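Local structure of beta-methylmalyl-CoA dehydratase (Chloroflexus aurantiacus, 4E3E) at residues Val33-Ser38 and Thr222-Asn227; Asn193-Asp198 and Leu265-Ser270; Gly89-Arg94 and Pro163-Ser168; Val169-Leu174 and Ile307-Val312; Thr50-Ser55 and Ala188-Asn193. The protein catalyses the reversible dehydration of (2R,3S)-beta-methylmalyl-CoA to mesaconyl-CoA in the glyoxylate assimilation cycle. All coordinates share one frame; numbering follows the deposited sequence.

Contact 1: Val33-Ser38 and Thr222-Asn227; sequences VALYTS and TRLYQN
L35 and L224 mark the nearest approach of the two backbones, their CA atoms 8.2 Å apart, a spacing that leaves room for side chains but excludes backbone bonding. Residues V33-S38 are a length of helix 30-40, whereas T222-N227 run off the last turn of helix 215-224 into a loop. The departure is made at Q226, where positive phi (52°) and two bonds back into the last turn form a Schellman motif. Both leucines point their CB toward the other segment, and their ends meet methyl to methyl, L35 CD1 to L224 CD1 at 3.8 Å. L224 has CG anti to its backbone N (chi1 179°), which extends its branch over the gap and brings CD2 to 4.2 Å from L35 CB. L35 is rotated well off a staggered position (chi1 -96°). Beside it, Y36 and Y225 cross nearly at right angles. The hydroxyl of Y225 comes to the edge of the Y36 ring, near its plane, with OH 3.6 Å from Y36 CE1. Neither phenol end relies on the other for its bonding: Y36 OH is hydrogen-bonded to S255 OG, and Y225 OH to Y40 OH. Within the helix, S38 OG donates to L35 O over 2.7 Å and is also hydrogen-bonded to Q220 NE2 of the third subunit. Y36 lies about 4 Å, side chain to side chain, from D64, a probable substrate-binding residue. Helix 65-80 supplies L66 and L67 against Y36 and L67 against Y225, while L35 packs on L35 of the third subunit.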
# COMPACT_ATOMS: atom_id res chain seq x y z
N VAL A 33 -4.76 -8.24 2.82
CA VAL A 33 -4.83 -8.10 4.27
C VAL A 33 -3.94 -6.97 4.79
O VAL A 33 -4.39 -6.15 5.60
CB VAL A 33 -4.47 -9.40 4.97
CG1 VAL A 33 -4.33 -9.18 6.48
CG2 VAL A 33 -5.51 -10.46 4.65
N ALA A 34 -2.68 -6.92 4.33
CA ALA A 34 -1.75 -5.93 4.83
C ALA A 34 -2.14 -4.53 4.39
O ALA A 34 -2.06 -3.59 5.17
CB ALA A 34 -0.32 -6.26 4.39
N LEU A 35 -2.59 -4.39 3.13
CA LEU A 35 -3.05 -3.11 2.63
C LEU A 35 -4.23 -2.56 3.43
O LEU A 35 -4.25 -1.37 3.78
CB LEU A 35 -3.43 -3.22 1.14
CG LEU A 35 -2.33 -2.82 0.17
CD1 LEU A 35 -2.73 -3.27 -1.21
CD2 LEU A 35 -2.10 -1.31 0.18
N TYR A 36 -5.21 -3.42 3.70
CA TYR A 36 -6.39 -3.07 4.49
C TYR A 36 -5.97 -2.60 5.90
O TYR A 36 -6.42 -1.56 6.39
CB TYR A 36 -7.37 -4.27 4.57
CG TYR A 36 -8.70 -3.90 5.19
CD1 TYR A 36 -9.70 -3.28 4.43
CD2 TYR A 36 -8.95 -4.11 6.56
CE1 TYR A 36 -10.92 -2.92 5.00
CE2 TYR A 36 -10.16 -3.74 7.14
CZ TYR A 36 -11.14 -3.13 6.36
OH TYR A 36 -12.34 -2.74 6.90
N THR A 37 -5.06 -3.34 6.54
CA THR A 37 -4.48 -2.88 7.82
C THR A 37 -3.85 -1.48 7.69
O THR A 37 -4.04 -0.63 8.56
CB THR A 37 -3.45 -3.87 8.34
OG1 THR A 37 -4.10 -5.13 8.49
CG2 THR A 37 -2.86 -3.41 9.69
N SER A 38 -3.11 -1.24 6.60
CA SER A 38 -2.34 -0.01 6.44
C SER A 38 -3.24 1.18 6.11
O SER A 38 -2.83 2.34 6.20
CB SER A 38 -1.28 -0.19 5.33
OG SER A 38 -1.85 -0.16 4.01
N THR A 222 -10.24 2.27 -2.53
CA THR A 222 -11.27 2.08 -3.58
C THR A 222 -10.74 1.21 -4.75
O THR A 222 -11.49 0.36 -5.29
CB THR A 222 -11.82 3.44 -4.05
OG1 THR A 222 -12.20 4.21 -2.89
CG2 THR A 222 -13.05 3.27 -4.97
N ARG A 223 -9.47 1.40 -5.12
CA ARG A 223 -8.82 0.56 -6.15
C ARG A 223 -8.59 -0.86 -5.67
O ARG A 223 -8.68 -1.82 -6.47
CB ARG A 223 -7.50 1.18 -6.63
CG ARG A 223 -7.70 2.35 -7.59
CD ARG A 223 -6.42 3.16 -7.77
NE ARG A 223 -6.50 3.99 -8.96
CZ ARG A 223 -5.87 5.15 -9.13
NH1 ARG A 223 -5.10 5.66 -8.17
NH2 ARG A 223 -6.03 5.81 -10.27
N LEU A 224 -8.29 -1.02 -4.38
CA LEU A 224 -8.11 -2.36 -3.81
C LEU A 224 -9.41 -3.15 -4.00
O LEU A 224 -9.39 -4.37 -4.26
CB LEU A 224 -7.73 -2.28 -2.32
CG LEU A 224 -7.52 -3.62 -1.59
CD1 LEU A 224 -6.29 -4.34 -2.12
CD2 LEU A 224 -7.41 -3.42 -0.08
N TYR A 225 -10.53 -2.44 -3.88
CA TYR A 225 -11.86 -3.03 -4.03
C TYR A 225 -12.26 -3.18 -5.51
O TYR A 225 -13.31 -3.77 -5.81
CB TYR A 225 -12.92 -2.20 -3.28
CG TYR A 225 -12.53 -1.88 -1.84
CD1 TYR A 225 -11.84 -2.84 -1.05
CD2 TYR A 225 -12.84 -0.66 -1.27
CE1 TYR A 225 -11.45 -2.55 0.25
CE2 TYR A 225 -12.47 -0.36 0.04
CZ TYR A 225 -11.78 -1.29 0.78
OH TYR A 225 -11.43 -0.98 2.06
N GLN A 226 -11.42 -2.66 -6.41
CA GLN A 226 -11.73 -2.63 -7.86
C GLN A 226 -13.13 -1.99 -8.07
O GLN A 226 -13.96 -2.43 -8.87
CB GLN A 226 -11.55 -4.02 -8.47
CG GLN A 226 -10.06 -4.43 -8.56
CD GLN A 226 -9.91 -5.92 -8.75
OE1 GLN A 226 -10.53 -6.70 -8.04
NE2 GLN A 226 -9.10 -6.33 -9.74
N ASN A 227 -13.35 -0.94 -7.29
CA ASN A 227 -14.58 -0.14 -7.31
C ASN A 227 -14.26 1.04 -8.23
O ASN A 227 -13.29 1.75 -8.01
CB ASN A 227 -14.93 0.29 -5.87
CG ASN A 227 -16.07 1.33 -5.78
OD1 ASN A 227 -16.32 2.10 -6.71
ND2 ASN A 227 -16.76 1.34 -4.64

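Contact 2: Asn193-Asp198 and Leu265-Ser270; sequences NYLWDD and LANALS
N267 reaches toward the Y194-L195 backbone from the third position of a type I beta turn, L265-A268, in the connection between helix 250-265 and strand 270-278 of this hotdog-clan protein. Its CB is 3.6 Å from Y194 O, and its CG stands 4.0 Å from the CD2 methyl of L195, the two side chains meeting at a slant. The CB of L195 points away from the turn; CG lies anti to the carbonyl carbon (chi1 -64°), and it is the CD2 branch that returns to N267. A water joins the two backbones in parallel with this contact: it donates to Y194 O and accepts from N267 N, at 3.0 Å in each case. Trimming the side chain to an alanine here would probably open a gap beside L195 CD2 and leave the water as the main tie between the loops. One shell further out, the turn is closed by A268 N donating to L265 O, and A268 packs on V346 and M348 of strand 338-349. L187, in helix 187-190, covers L195, and K4 of the third subunit makes a cation-pi contact with Y194. L195 itself is fixed by D198, at the end of the 3-10 segment 196-198. There D198 N donates to L195 O over 2.9 Å, and L195 N returns a 2.7 Å bond to D198 OD2 that is nearly straight, 175°, and arrives on the anti side of the carboxylate.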
# COMPACT_ATOMS: atom_id res chain seq x y z
N ASN A 193 -10.77 -6.11 28.93
CA ASN A 193 -11.37 -7.00 29.92
C ASN A 193 -12.88 -7.09 29.80
O ASN A 193 -13.48 -8.02 30.32
CB ASN A 193 -10.98 -6.58 31.34
CG ASN A 193 -9.49 -6.75 31.59
OD1 ASN A 193 -8.89 -7.74 31.18
ND2 ASN A 193 -8.90 -5.77 32.27
N TYR A 194 -13.49 -6.14 29.08
CA TYR A 194 -14.93 -6.09 28.91
C TYR A 194 -15.44 -7.14 27.93
O TYR A 194 -15.07 -7.16 26.76
CB TYR A 194 -15.38 -4.67 28.50
CG TYR A 194 -15.13 -3.65 29.59
CD1 TYR A 194 -15.94 -3.61 30.73
CD2 TYR A 194 -14.10 -2.72 29.49
CE1 TYR A 194 -15.72 -2.68 31.74
CE2 TYR A 194 -13.88 -1.78 30.49
CZ TYR A 194 -14.69 -1.77 31.61
OH TYR A 194 -14.47 -0.85 32.61
N LEU A 195 -16.31 -8.01 28.43
CA LEU A 195 -16.91 -9.07 27.61
C LEU A 195 -18.40 -8.78 27.37
O LEU A 195 -18.93 -7.75 27.81
CB LEU A 195 -16.68 -10.45 28.26
CG LEU A 195 -15.21 -10.87 28.35
CD1 LEU A 195 -15.05 -12.18 29.13
CD2 LEU A 195 -14.59 -10.99 26.96
N TRP A 196 -19.07 -9.68 26.66
CA TRP A 196 -20.48 -9.52 26.30
C TRP A 196 -21.34 -9.18 27.49
O TRP A 196 -22.16 -8.27 27.43
CB TRP A 196 -20.94 -10.81 25.62
CG TRP A 196 -22.39 -10.92 25.20
CD1 TRP A 196 -22.98 -10.49 24.00
CD2 TRP A 196 -23.47 -11.61 25.93
NE1 TRP A 196 -24.32 -10.83 23.96
CE2 TRP A 196 -24.67 -11.51 25.09
CE3 TRP A 196 -23.57 -12.25 27.17
CZ2 TRP A 196 -25.90 -12.05 25.49
CZ3 TRP A 196 -24.80 -12.79 27.55
CH2 TRP A 196 -25.94 -12.68 26.74
N ASP A 197 -21.12 -9.90 28.59
CA ASP A 197 -21.86 -9.70 29.83
C ASP A 197 -21.75 -8.29 30.39
O ASP A 197 -22.65 -7.85 31.09
CB ASP A 197 -21.40 -10.70 30.90
CG ASP A 197 -21.24 -12.11 30.35
OD1 ASP A 197 -20.42 -12.32 29.44
OD2 ASP A 197 -21.94 -13.02 30.85
N ASP A 198 -20.67 -7.58 30.07
CA ASP A 198 -20.36 -6.30 30.73
C ASP A 198 -20.93 -5.07 30.03
O ASP A 198 -20.93 -3.98 30.59
CB ASP A 198 -18.84 -6.15 30.92
CG ASP A 198 -18.21 -7.37 31.55
OD1 ASP A 198 -18.74 -7.89 32.55
OD2 ASP A 198 -17.16 -7.82 31.03
N LEU A 265 -14.78 -1.22 21.97
CA LEU A 265 -15.42 -2.47 21.54
C LEU A 265 -14.40 -3.52 21.10
O LEU A 265 -14.66 -4.29 20.17
CB LEU A 265 -16.44 -2.18 20.42
CG LEU A 265 -17.74 -1.50 20.87
CD1 LEU A 265 -18.47 -0.86 19.70
CD2 LEU A 265 -18.65 -2.48 21.62
N ALA A 266 -13.25 -3.57 21.77
CA ALA A 266 -12.14 -4.45 21.37
C ALA A 266 -12.52 -5.94 21.27
O ALA A 266 -11.99 -6.64 20.41
CB ALA A 266 -10.95 -4.27 22.32
N ASN A 267 -13.42 -6.42 22.12
CA ASN A 267 -13.80 -7.84 22.06
C ASN A 267 -14.91 -8.15 21.06
O ASN A 267 -15.33 -9.32 20.94
CB ASN A 267 -14.11 -8.40 23.47
CG ASN A 267 -12.85 -8.62 24.28
OD1 ASN A 267 -12.74 -8.19 25.43
ND2 ASN A 267 -11.87 -9.29 23.68
N ALA A 268 -15.39 -7.12 20.34
CA ALA A 268 -16.33 -7.33 19.24
C ALA A 268 -15.53 -7.89 18.07
O ALA A 268 -15.19 -7.18 17.11
CB ALA A 268 -17.03 -6.03 18.85
N LEU A 269 -15.24 -9.18 18.15
CA LEU A 269 -14.19 -9.78 17.32
C LEU A 269 -14.44 -9.73 15.82
O LEU A 269 -13.48 -9.62 15.03
CB LEU A 269 -13.92 -11.21 17.75
CG LEU A 269 -13.14 -11.30 19.06
CD1 LEU A 269 -12.76 -12.74 19.27
CD2 LEU A 269 -11.90 -10.36 19.10
N SER A 270 -15.71 -9.80 15.42
CA SER A 270 -16.06 -9.78 14.01
C SER A 270 -17.48 -9.30 13.83
O SER A 270 -18.30 -9.39 14.76
CB SER A 270 -15.91 -11.16 13.38
OG SER A 270 -16.88 -12.06 13.90
O HOH W 1 -14.56 -5.20 24.59

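Contact 3: Gly89-Arg94 and Pro163-Ser168; sequences GYAGGR and PDLPDS
A91 and G92, on strand 84-95, receive the loop P163-S168 across a partly buried interface whose closest CA pair, G92 and P166, is 5.9 Å apart. In sequence order, the loop first makes contact at L165, whose CD2 methyl is 4.4 Å from A91 CB. The same leucine rests on I143 and W145 of strand 138-149, so it spans two neighbouring strands of the sheet. P166 follows and carries most of the contact. Its ring lies beside G92, with CG 3.9 Å from G92 CA, while CD is 4.3 Å from A91 CB and the carbonyl oxygen is 3.8 Å from the same methyl. Glycine suits this spot on two counts: phi is positive (57°), and a CB built on G92 would stand just 3.2 Å from P166 CG. Beyond the proline the CB atoms of D167 and S168 point away, while the chain itself stays alongside the strand. What bonds the backbones is a water rather than a direct link. It accepts from G92 N at 2.8 Å and donates to P166 O at 2.9 Å, thereby satisfying an amide at the point where the strand is irregular. Just before the bridged amide, A91 keeps its backbone bonding with I143, and just after it G93 bonds to I274. The chemistry is thus mixed, a few methyl and ring contacts plus one bridging water, which implies that the loop is laid against the sheet without being added as a further strand.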
# COMPACT_ATOMS: atom_id res chain seq x y z
N GLY A 89 -29.52 2.75 1.04
CA GLY A 89 -29.55 1.91 2.24
C GLY A 89 -29.05 0.51 1.97
O GLY A 89 -28.77 0.15 0.82
N TYR A 90 -28.93 -0.27 3.05
CA TYR A 90 -28.56 -1.69 3.00
C TYR A 90 -29.55 -2.40 3.91
O TYR A 90 -30.12 -1.77 4.82
CB TYR A 90 -27.14 -1.93 3.57
CG TYR A 90 -26.05 -1.05 3.00
CD1 TYR A 90 -25.79 0.21 3.53
CD2 TYR A 90 -25.25 -1.50 1.95
CE1 TYR A 90 -24.79 1.01 3.03
CE2 TYR A 90 -24.22 -0.70 1.43
CZ TYR A 90 -24.00 0.55 1.98
OH TYR A 90 -23.00 1.35 1.48
N ALA A 91 -29.77 -3.69 3.68
CA ALA A 91 -30.57 -4.51 4.59
C ALA A 91 -30.19 -5.96 4.41
O ALA A 91 -29.68 -6.34 3.36
CB ALA A 91 -32.06 -4.32 4.32
N GLY A 92 -30.41 -6.74 5.46
CA GLY A 92 -30.25 -8.19 5.39
C GLY A 92 -28.86 -8.61 4.95
O GLY A 92 -28.71 -9.55 4.17
N GLY A 93 -27.85 -7.89 5.44
CA GLY A 93 -26.46 -8.22 5.13
C GLY A 93 -25.97 -9.34 6.02
O GLY A 93 -25.56 -9.08 7.15
N ARG A 94 -26.02 -10.57 5.53
CA ARG A 94 -25.67 -11.76 6.31
C ARG A 94 -24.31 -12.31 5.87
O ARG A 94 -24.15 -12.67 4.70
CB ARG A 94 -26.74 -12.85 6.13
CG ARG A 94 -26.48 -14.13 6.92
CD ARG A 94 -27.48 -15.21 6.55
NE ARG A 94 -27.34 -15.61 5.15
CZ ARG A 94 -26.52 -16.57 4.72
NH1 ARG A 94 -25.75 -17.23 5.57
NH2 ARG A 94 -26.48 -16.86 3.42
N PRO A 163 -39.53 -4.09 -2.54
CA PRO A 163 -39.56 -5.30 -1.73
C PRO A 163 -39.73 -4.97 -0.25
O PRO A 163 -39.44 -3.84 0.18
CB PRO A 163 -38.18 -5.92 -1.99
CG PRO A 163 -37.29 -4.74 -2.26
CD PRO A 163 -38.16 -3.70 -2.92
N ASP A 164 -40.22 -5.94 0.53
CA ASP A 164 -40.20 -5.82 1.98
C ASP A 164 -38.75 -5.98 2.41
O ASP A 164 -38.05 -6.85 1.90
CB ASP A 164 -41.06 -6.90 2.65
CG ASP A 164 -42.52 -6.82 2.24
OD1 ASP A 164 -43.06 -5.70 2.04
OD2 ASP A 164 -43.15 -7.90 2.11
N LEU A 165 -38.30 -5.12 3.31
CA LEU A 165 -36.90 -5.11 3.75
C LEU A 165 -36.82 -5.55 5.20
O LEU A 165 -37.57 -5.04 6.03
CB LEU A 165 -36.31 -3.70 3.58
CG LEU A 165 -36.25 -3.12 2.16
CD1 LEU A 165 -36.02 -1.62 2.20
CD2 LEU A 165 -35.18 -3.82 1.33
N PRO A 166 -35.95 -6.52 5.51
CA PRO A 166 -35.82 -6.92 6.91
C PRO A 166 -35.20 -5.79 7.74
O PRO A 166 -34.33 -5.09 7.25
CB PRO A 166 -34.87 -8.12 6.85
CG PRO A 166 -34.10 -7.95 5.58
CD PRO A 166 -35.08 -7.31 4.62
N ASP A 167 -35.65 -5.61 8.97
CA ASP A 167 -35.08 -4.58 9.84
C ASP A 167 -33.66 -4.96 10.28
O ASP A 167 -32.81 -4.10 10.50
CB ASP A 167 -35.96 -4.37 11.06
CG ASP A 167 -35.39 -3.37 12.03
OD1 ASP A 167 -35.48 -2.14 11.78
OD2 ASP A 167 -34.85 -3.80 13.06
N SER A 168 -33.41 -6.26 10.41
CA SER A 168 -32.11 -6.76 10.84
C SER A 168 -31.98 -8.20 10.36
O SER A 168 -32.99 -8.83 10.02
CB SER A 168 -32.00 -6.72 12.38
OG SER A 168 -33.03 -7.49 13.00
O HOH W 2 -31.54 -5.56 7.79

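Contact 4: Val169-Leu174 and Ile307-Val312; sequences VPVTDL and IGALRV
Strand 307-318 belongs to the long antiparallel sheet of this hotdog-clan protein, and at A309 it is overlaid by the loop V169-L174. The two backbones stay well apart, 7.7 Å between the CA atoms of V171 and A309, and no hydrogen bond joins them. The loop instead sets two aliphatic groups on one small methyl. L174 CD1 is 4.2 Å from A309 CB, and V171 CG2 is 4.4 Å from it. Each of the three residues directs its CB toward the other segment. In V171 a chi1 of 75° leaves CG2 anti to the backbone N, the orientation that carries this methyl to the alanine. L174 has CG anti to its carbonyl carbon (chi1 -59°) and an extended end, with CD1 foremost. The loop's shape sets their spacing: V171-D173 have helical backbone angles, and D173 N donates to P170 O over 2.7 Å, so V171 and L174 come out on one side. Around them, L174 also touches A272 and A273 of strand 270-278 and T345 of strand 338-349, while V171 leans on I301. Within the sheet, A309 is backbone-bonded to M299, and G308 to M348. V312 has the other orientation and meets L265, near the end of helix 250-265. The alanine and the loop therefore lie on the sheet face turned away from that helix; a long helix against one face of an antiparallel sheet is typical of the hotdog fold.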
# COMPACT_ATOMS: atom_id res chain seq x y z
N VAL A 169 -30.75 -8.70 10.32
CA VAL A 169 -30.52 -10.13 10.12
C VAL A 169 -30.87 -10.83 11.44
O VAL A 169 -30.30 -10.49 12.47
CB VAL A 169 -29.05 -10.42 9.74
CG1 VAL A 169 -28.80 -11.93 9.66
CG2 VAL A 169 -28.68 -9.73 8.43
N PRO A 170 -31.82 -11.79 11.42
CA PRO A 170 -32.20 -12.48 12.67
C PRO A 170 -31.02 -13.22 13.30
O PRO A 170 -30.18 -13.80 12.59
CB PRO A 170 -33.26 -13.50 12.22
CG PRO A 170 -33.78 -12.97 10.93
CD PRO A 170 -32.64 -12.24 10.27
N VAL A 171 -30.97 -13.21 14.63
CA VAL A 171 -29.90 -13.86 15.37
C VAL A 171 -29.80 -15.36 15.01
O VAL A 171 -28.71 -15.94 15.04
CB VAL A 171 -30.05 -13.61 16.90
CG1 VAL A 171 -31.16 -14.45 17.51
CG2 VAL A 171 -28.74 -13.86 17.62
N THR A 172 -30.93 -15.95 14.61
CA THR A 172 -30.96 -17.35 14.21
C THR A 172 -30.32 -17.57 12.83
O THR A 172 -30.04 -18.70 12.46
CB THR A 172 -32.39 -17.90 14.20
OG1 THR A 172 -33.24 -16.98 13.50
CG2 THR A 172 -32.91 -18.06 15.63
N ASP A 173 -30.07 -16.48 12.09
CA ASP A 173 -29.40 -16.56 10.77
C ASP A 173 -27.89 -16.29 10.82
O ASP A 173 -27.20 -16.43 9.81
CB ASP A 173 -30.03 -15.58 9.77
CG ASP A 173 -31.41 -16.00 9.30
OD1 ASP A 173 -31.83 -17.15 9.56
OD2 ASP A 173 -32.08 -15.19 8.65
N LEU A 174 -27.37 -15.90 11.98
CA LEU A 174 -25.96 -15.52 12.09
C LEU A 174 -25.04 -16.73 12.05
O LEU A 174 -25.31 -17.72 12.71
CB LEU A 174 -25.69 -14.75 13.39
CG LEU A 174 -26.47 -13.45 13.62
CD1 LEU A 174 -26.05 -12.82 14.93
CD2 LEU A 174 -26.26 -12.48 12.49
N ILE A 307 -20.24 -17.29 23.20
CA ILE A 307 -20.27 -16.10 22.38
C ILE A 307 -21.70 -15.57 22.36
O ILE A 307 -22.65 -16.35 22.32
CB ILE A 307 -19.83 -16.40 20.92
CG1 ILE A 307 -18.36 -16.81 20.89
CG2 ILE A 307 -19.99 -15.17 20.03
CD1 ILE A 307 -17.86 -17.30 19.55
N GLY A 308 -21.84 -14.25 22.39
CA GLY A 308 -23.13 -13.58 22.29
C GLY A 308 -23.10 -12.54 21.19
O GLY A 308 -22.03 -12.21 20.66
N ALA A 309 -24.27 -12.01 20.85
CA ALA A 309 -24.36 -10.95 19.86
C ALA A 309 -24.71 -9.62 20.49
O ALA A 309 -25.44 -9.55 21.49
CB ALA A 309 -25.40 -11.30 18.80
N LEU A 310 -24.18 -8.55 19.91
CA LEU A 310 -24.62 -7.20 20.24
C LEU A 310 -25.02 -6.51 18.96
O LEU A 310 -24.32 -6.60 17.94
CB LEU A 310 -23.50 -6.39 20.90
CG LEU A 310 -22.93 -6.86 22.25
CD1 LEU A 310 -21.66 -6.07 22.57
CD2 LEU A 310 -23.94 -6.73 23.38
N ARG A 311 -26.18 -5.86 19.00
CA ARG A 311 -26.59 -5.02 17.89
C ARG A 311 -26.06 -3.63 18.22
O ARG A 311 -26.36 -3.09 19.29
CB ARG A 311 -28.11 -5.00 17.71
CG ARG A 311 -28.55 -4.20 16.48
CD ARG A 311 -30.06 -4.22 16.28
NE ARG A 311 -30.43 -3.55 15.02
CZ ARG A 311 -31.65 -3.61 14.47
NH1 ARG A 311 -32.63 -4.29 15.05
NH2 ARG A 311 -31.89 -2.97 13.33
N VAL A 312 -25.25 -3.09 17.32
CA VAL A 312 -24.53 -1.85 17.56
C VAL A 312 -24.89 -0.83 16.50
O VAL A 312 -24.99 -1.18 15.32
CB VAL A 312 -22.99 -2.09 17.55
CG1 VAL A 312 -22.20 -0.79 17.80
CG2 VAL A 312 -22.60 -3.18 18.55

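Contact 5: Thr50-Ser55 and Ala188-Asn193; sequences TPFAQS and AHAGSN
F52 extends from helix 50-55 to the last turn of helix 187-190, where A190 and H189 receive its ring. The CA atoms of F52 and H189 are 8.5 Å apart, and the phenyl fills the interval. Its reach follows from the first torsion: CG is anti to the backbone N (chi1 -174°), which sends the ring outward from the helix with its far end leading. CZ comes to 4.3 Å from A190 CB, and CE2 to 4.5 Å from H189 CB, so two beta carbons, one from each of two successive residues, meet the remote part of the ring. H189 takes part with its CB alone. Although its CB points toward F52, the chi1 of -78° swings the imidazole away from the contact. Within helix 50-55, S55 folds its hydroxyl back onto the main chain, and OG donates to F52 O over 2.6 Å, tilted 20° from the carbonyl plane; the same oxygen receives a weak bond from S55 N. No hydrogen bond crosses between the two segments, and the contact itself is apolar. Helix 187-190 stops at G191, which adopts positive phi and where a side chain would collide with the carbonyl oxygen of A190. At the other end of this short helix, N186 OD1 accepts from H189 N. F52 also packs on A45 of helix 45-48, and A190 on Y185. The third subunit covers the outer flank, with its T104 against P51, V21 against A188 and H22 against H189.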
# COMPACT_ATOMS: atom_id res chain seq x y z
N THR A 50 -2.70 -15.03 13.19
CA THR A 50 -3.06 -16.40 12.86
C THR A 50 -3.14 -17.30 14.10
O THR A 50 -4.14 -18.00 14.27
CB THR A 50 -2.15 -16.96 11.74
OG1 THR A 50 -2.71 -16.58 10.48
CG2 THR A 50 -2.05 -18.49 11.77
N PRO A 51 -2.13 -17.24 15.00
CA PRO A 51 -2.29 -18.09 16.20
C PRO A 51 -3.51 -17.72 17.08
O PRO A 51 -4.15 -18.61 17.63
CB PRO A 51 -0.95 -17.90 16.95
CG PRO A 51 0.02 -17.47 15.88
CD PRO A 51 -0.81 -16.56 15.00
N PHE A 52 -3.84 -16.44 17.18
CA PHE A 52 -5.03 -16.02 17.91
C PHE A 52 -6.27 -16.63 17.26
O PHE A 52 -7.11 -17.23 17.94
CB PHE A 52 -5.12 -14.49 17.96
CG PHE A 52 -6.24 -13.97 18.83
CD1 PHE A 52 -7.52 -13.80 18.29
CD2 PHE A 52 -6.02 -13.63 20.17
CE1 PHE A 52 -8.57 -13.32 19.08
CE2 PHE A 52 -7.06 -13.14 20.97
CZ PHE A 52 -8.34 -12.99 20.42
N ALA A 53 -6.38 -16.50 15.93
CA ALA A 53 -7.51 -17.06 15.19
C ALA A 53 -7.58 -18.58 15.33
O ALA A 53 -8.68 -19.15 15.53
CB ALA A 53 -7.46 -16.63 13.74
N GLN A 54 -6.42 -19.23 15.27
CA GLN A 54 -6.39 -20.69 15.43
C GLN A 54 -6.81 -21.17 16.81
O GLN A 54 -7.41 -22.24 16.94
CB GLN A 54 -5.01 -21.25 15.07
CG GLN A 54 -4.76 -21.22 13.58
CD GLN A 54 -3.32 -21.48 13.21
OE1 GLN A 54 -2.42 -21.37 14.04
NE2 GLN A 54 -3.09 -21.80 11.94
N SER A 55 -6.52 -20.38 17.85
CA SER A 55 -6.94 -20.74 19.20
C SER A 55 -8.47 -20.68 19.33
O SER A 55 -9.05 -21.21 20.28
CB SER A 55 -6.30 -19.83 20.24
OG SER A 55 -6.90 -18.54 20.20
N ALA A 188 -5.59 -9.78 27.43
CA ALA A 188 -4.56 -8.77 27.19
C ALA A 188 -4.27 -8.67 25.70
O ALA A 188 -4.17 -7.57 25.16
CB ALA A 188 -3.29 -9.08 27.97
N HIS A 189 -4.17 -9.81 25.02
CA HIS A 189 -3.96 -9.80 23.57
C HIS A 189 -5.15 -9.22 22.84
O HIS A 189 -4.96 -8.48 21.88
CB HIS A 189 -3.63 -11.21 23.06
CG HIS A 189 -2.20 -11.63 23.31
ND1 HIS A 189 -1.71 -12.82 22.89
CD2 HIS A 189 -1.14 -10.97 23.94
CE1 HIS A 189 -0.42 -12.93 23.24
NE2 HIS A 189 -0.07 -11.79 23.89
N ALA A 190 -6.37 -9.54 23.27
CA ALA A 190 -7.56 -9.02 22.61
C ALA A 190 -7.63 -7.50 22.77
O ALA A 190 -8.00 -6.80 21.84
CB ALA A 190 -8.82 -9.67 23.14
N GLY A 191 -7.28 -7.01 23.96
CA GLY A 191 -7.21 -5.58 24.19
C GLY A 191 -8.24 -5.02 25.16
O GLY A 191 -8.30 -3.81 25.36
N SER A 192 -9.05 -5.88 25.77
CA SER A 192 -10.02 -5.41 26.75
C SER A 192 -10.43 -6.51 27.71
O SER A 192 -10.44 -7.69 27.35
CB SER A 192 -11.27 -4.82 26.07
OG SER A 192 -12.22 -4.38 27.03
N ASN A 193 -10.77 -6.11 28.93
CA ASN A 193 -11.37 -7.00 29.92
C ASN A 193 -12.88 -7.09 29.80
O ASN A 193 -13.48 -8.02 30.32
CB ASN A 193 -10.98 -6.58 31.34
CG ASN A 193 -9.49 -6.75 31.59
OD1 ASN A 193 -8.89 -7.74 31.18
ND2 ASN A 193 -8.90 -5.77 32.27

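Contacts 2 and 5 share N193 and have centres 12 Å apart; A266 CB lies 3.8 Å from S192 CB and 3.9 Å from A190 O, so the end of helix 187-190 and the L265-A268 turn are in direct contact. Contact 2 also meets contact 4, through W196 NE1 and A309 O at 3.0 Å, a probable hydrogen bond. Contact 4 in turn joins contact 3 by a salt bridge, D167 OD2 to R311 NH1 at 3.0 Å, their two loop segments following directly in sequence. Contact 1 stands apart, about 9 Å from contacts 3 and 5 at the nearest atoms. It is nearest the probable substrate site; F52 of contact 5 is about 8 Å from P62, side chain to side chain.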